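Local coordinates for protein cellulase (Uncultured bacterium, PDB 3WX5) that hydrolyses internal beta-1,4-glucosidic bonds of cellulose, as an endoglucanase of glycoside hydrolase family 12, at residues A[67-71]-A[72-76]; A[209-212]-A[213-216]. All blocks are in the same frame, centred on the assembly; numbering follows the deposited sequence.

Contact 1. Residues A[67-71]-A[72-76]; sequences HSNGD and NVAAY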
# COMPACT_ATOMS: atom_id res chain seq x y z
N HIS A 67 15.42 9.95 5.86
CA HIS A 67 14.34 10.34 6.74
C HIS A 67 14.74 10.16 8.18
O HIS A 67 15.44 9.19 8.54
CB HIS A 67 13.08 9.53 6.43
CG HIS A 67 12.69 9.57 5.00
ND1 HIS A 67 12.52 10.76 4.32
CD2 HIS A 67 12.51 8.58 4.09
CE1 HIS A 67 12.26 10.50 3.05
NE2 HIS A 67 12.17 9.18 2.90
N SER A 68 14.29 11.09 9.02
CA SER A 68 14.40 10.89 10.46
C SER A 68 13.26 11.66 11.12
O SER A 68 13.45 12.81 11.55
CB SER A 68 15.75 11.39 11.00
OG SER A 68 15.88 11.08 12.40
N ASN A 69 12.08 11.05 11.11
CA ASN A 69 10.82 11.80 11.22
C ASN A 69 10.11 11.50 12.52
O ASN A 69 8.90 11.73 12.66
CB ASN A 69 9.92 11.44 10.04
CG ASN A 69 8.97 12.57 9.64
OD1 ASN A 69 7.82 12.32 9.22
ND2 ASN A 69 9.45 13.79 9.72
N GLY A 70 10.85 11.04 13.52
CA GLY A 70 10.20 10.70 14.79
C GLY A 70 9.19 9.58 14.57
O GLY A 70 9.49 8.60 13.87
N ASP A 71 7.99 9.72 15.13
CA ASP A 71 7.02 8.65 14.98
C ASP A 71 5.94 8.96 13.96
O ASP A 71 4.93 8.30 13.92
CB ASP A 71 6.42 8.27 16.32
CG ASP A 71 7.40 7.47 17.18
OD1 ASP A 71 8.06 6.57 16.64
OD2 ASP A 71 7.61 7.86 18.33
N ASN A 72 6.23 9.91 13.09
CA ASN A 72 5.37 10.25 11.95
C ASN A 72 5.94 9.64 10.67
O ASN A 72 7.14 9.80 10.38
CB ASN A 72 5.34 11.77 11.76
CG ASN A 72 4.55 12.47 12.84
OD1 ASN A 72 3.79 11.83 13.57
ND2 ASN A 72 4.74 13.78 12.97
N VAL A 73 5.10 8.98 9.89
CA VAL A 73 5.56 8.47 8.58
C VAL A 73 6.06 9.61 7.68
O VAL A 73 5.37 10.63 7.50
CB VAL A 73 4.47 7.69 7.85
CG1 VAL A 73 4.95 7.28 6.43
CG2 VAL A 73 4.07 6.43 8.67
N ALA A 74 7.28 9.47 7.17
CA ALA A 74 7.88 10.45 6.27
C ALA A 74 7.45 10.25 4.83
O ALA A 74 7.36 11.21 4.08
CB ALA A 74 9.43 10.38 6.36
N ALA A 75 7.24 8.99 4.42
CA ALA A 75 7.15 8.64 2.99
C ALA A 75 6.51 7.27 2.86
O ALA A 75 6.65 6.43 3.75
CB ALA A 75 8.57 8.57 2.36
N TYR A 76 5.92 7.03 1.71
CA TYR A 76 5.44 5.69 1.34
C TYR A 76 5.68 5.50 -0.17
O TYR A 76 4.75 5.56 -0.98
CB TYR A 76 3.96 5.57 1.71
CG TYR A 76 3.31 4.23 1.35
CD1 TYR A 76 3.76 3.03 1.91
CD2 TYR A 76 2.23 4.18 0.47
CE1 TYR A 76 3.11 1.79 1.60
CE2 TYR A 76 1.60 2.96 0.14
CZ TYR A 76 2.04 1.78 0.69
OH TYR A 76 1.44 0.59 0.31
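His67 packs its ring on the methyl of Ala74 at the foot of a tight turn, a local contact in the loop that leads from strand 60-65 to strand 78-80 of the family 12 beta-sandwich. The reversal is a type II' beta turn from Asn69 to Asn72. Gly70 takes the second place of the turn with phi 61°, a conformation that glycine adopts most easily. The turn is closed by Asn72 N donating to Asn69 O at 3.3 Å; the bond is fairly straight at the hydrogen, but the donor stands above the carbonyl plane. Further down, His67 turns CG anti to its carbonyl carbon (chi1 -53°), which brings the imidazole against the alanines. CB of Ala74 lies over one face, 4.0 Å from the ring centroid, in a CH-pi contact. CB of Ala75 comes obliquely to NE2 of His67, at 3.7 Å. Both nitrogens of this buried ring are hydrogen-bonded, ND1 with Thr47 OG1 and NE2 with Gln49 OE1, which holds the ring turned so that one face meets the Ala74 methyl. At the exposed tip, Asp71 OD1 forms a salt bridge with Arg117. Two consecutive residues, Ala74 and Ala75, lie opposite the single Leu225, a classic beta bulge that joins the returning limb of the loop to the end of strand 215-225.

Contact 2. Residues A[209-212]-A[213-216]; sequences YISP and TWYL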
# COMPACT_ATOMS: atom_id res chain seq x y z
N TYR A 209 -16.16 -1.36 9.61
CA TYR A 209 -15.14 -0.34 9.33
C TYR A 209 -15.18 0.14 7.88
O TYR A 209 -14.65 1.21 7.56
CB TYR A 209 -13.73 -0.88 9.62
CG TYR A 209 -13.52 -1.32 11.08
CD1 TYR A 209 -14.18 -0.68 12.11
CD2 TYR A 209 -12.52 -2.22 11.40
CE1 TYR A 209 -13.96 -1.07 13.46
CE2 TYR A 209 -12.28 -2.61 12.74
CZ TYR A 209 -13.02 -2.04 13.74
OH TYR A 209 -12.75 -2.38 15.06
N ILE A 210 -15.66 -0.72 6.99
CA ILE A 210 -15.80 -0.32 5.59
C ILE A 210 -17.25 -0.55 5.20
O ILE A 210 -17.82 -1.60 5.48
CB ILE A 210 -14.86 -1.14 4.67
CG1 ILE A 210 -13.39 -0.74 4.91
CG2 ILE A 210 -15.21 -0.89 3.19
CD1 ILE A 210 -12.43 -1.46 4.08
N SER A 211 -17.88 0.45 4.60
CA SER A 211 -19.21 0.22 4.04
C SER A 211 -19.12 -0.49 2.69
O SER A 211 -18.39 -0.05 1.81
CB SER A 211 -19.98 1.54 3.86
OG SER A 211 -21.14 1.33 3.05
N PRO A 212 -19.94 -1.54 2.50
CA PRO A 212 -19.86 -2.27 1.23
C PRO A 212 -20.34 -1.44 0.04
O PRO A 212 -20.11 -1.82 -1.11
CB PRO A 212 -20.74 -3.51 1.48
CG PRO A 212 -21.70 -3.11 2.54
CD PRO A 212 -20.98 -2.06 3.40
N THR A 213 -20.93 -0.26 0.29
CA THR A 213 -21.30 0.62 -0.83
C THR A 213 -20.20 1.66 -1.13
O THR A 213 -20.28 2.37 -2.12
CB THR A 213 -22.63 1.37 -0.60
OG1 THR A 213 -22.53 2.17 0.57
CG2 THR A 213 -23.79 0.39 -0.46
N TRP A 214 -19.10 1.62 -0.38
CA TRP A 214 -17.95 2.46 -0.73
C TRP A 214 -17.21 1.83 -1.91
O TRP A 214 -17.29 0.63 -2.12
CB TRP A 214 -17.01 2.60 0.47
CG TRP A 214 -17.57 3.47 1.57
CD1 TRP A 214 -18.72 4.22 1.54
CD2 TRP A 214 -17.05 3.60 2.91
NE1 TRP A 214 -18.91 4.84 2.76
CE2 TRP A 214 -17.91 4.47 3.62
CE3 TRP A 214 -15.92 3.07 3.57
CZ2 TRP A 214 -17.68 4.83 4.95
CZ3 TRP A 214 -15.69 3.44 4.87
CH2 TRP A 214 -16.55 4.33 5.55
N TYR A 215 -16.51 2.66 -2.69
CA TYR A 215 -15.67 2.19 -3.79
C TYR A 215 -14.26 1.91 -3.30
O TYR A 215 -13.69 2.74 -2.61
CB TYR A 215 -15.57 3.27 -4.84
CG TYR A 215 -16.90 3.49 -5.49
CD1 TYR A 215 -17.33 2.64 -6.52
CD2 TYR A 215 -17.78 4.43 -5.00
CE1 TYR A 215 -18.59 2.80 -7.10
CE2 TYR A 215 -19.05 4.59 -5.56
CZ TYR A 215 -19.44 3.76 -6.60
OH TYR A 215 -20.68 3.91 -7.16
N LEU A 216 -13.68 0.81 -3.77
CA LEU A 216 -12.23 0.61 -3.79
C LEU A 216 -11.63 1.44 -4.91
O LEU A 216 -12.03 1.29 -6.08
CB LEU A 216 -11.92 -0.87 -4.00
CG LEU A 216 -10.44 -1.22 -4.21
CD1 LEU A 216 -9.58 -0.78 -2.99
CD2 LEU A 216 -10.30 -2.75 -4.48
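Ser211 lays its CB over one face of the Trp214 indole, 3.5 Å from the centroid of the five-membered ring and only 6° off its normal, a CH-pi contact between residues three apart. The backbone N of Ser211 lies over the same face, 3.4 Å from Trp214 CE3. With CG anti to the carbonyl carbon (chi1 -71°), the indole reaches back along the chain, where its six-membered ring also meets Ile210: CG2 of that residue is 4.0 Å from CE3 of Trp214. This overlap is built on a type I beta turn from Ser211 to Trp214, the reversal that leads from the loop after helix 197-206 into strand 215-225. Trp214 N closes it by donating to Ser211 O at 2.8 Å, from well above the carbonyl plane. A second hydrogen bond, 3.0 Å between Ser211 OG and Thr213 OG1, ties two side chains within the turn. Were Trp214 replaced by an alanine, the CB of Ser211 and one flank of Ile210 would probably lose their cover, and a gap would open toward Ala140 and Asn179, which the indole also touches. Ile210 itself is buried against Leu142, Phe126 and Ile181, while the backbone of Trp214 is hydrogen-bonded to Val98.

Overall arrangement
Contact 1 and contact 2 come in series along the chain: contact 1 closes long before contact 2 opens, and their centres are 29 Å apart, with nearest atoms about 12 Å apart and no touch. Strand 215-225 relates them. Contact 2 leads into its start, whereas the loop of contact 1 pairs by backbone bonds with Leu225 at its finish. Strand 117-127, antiparallel to it, is also met by both, through side chains of contact 2 and through Tyr76 in contact 1. One strand of the mixed sheet thus begins just after a type I turn and ends beside the returning limb of a loop that holds a type II' turn.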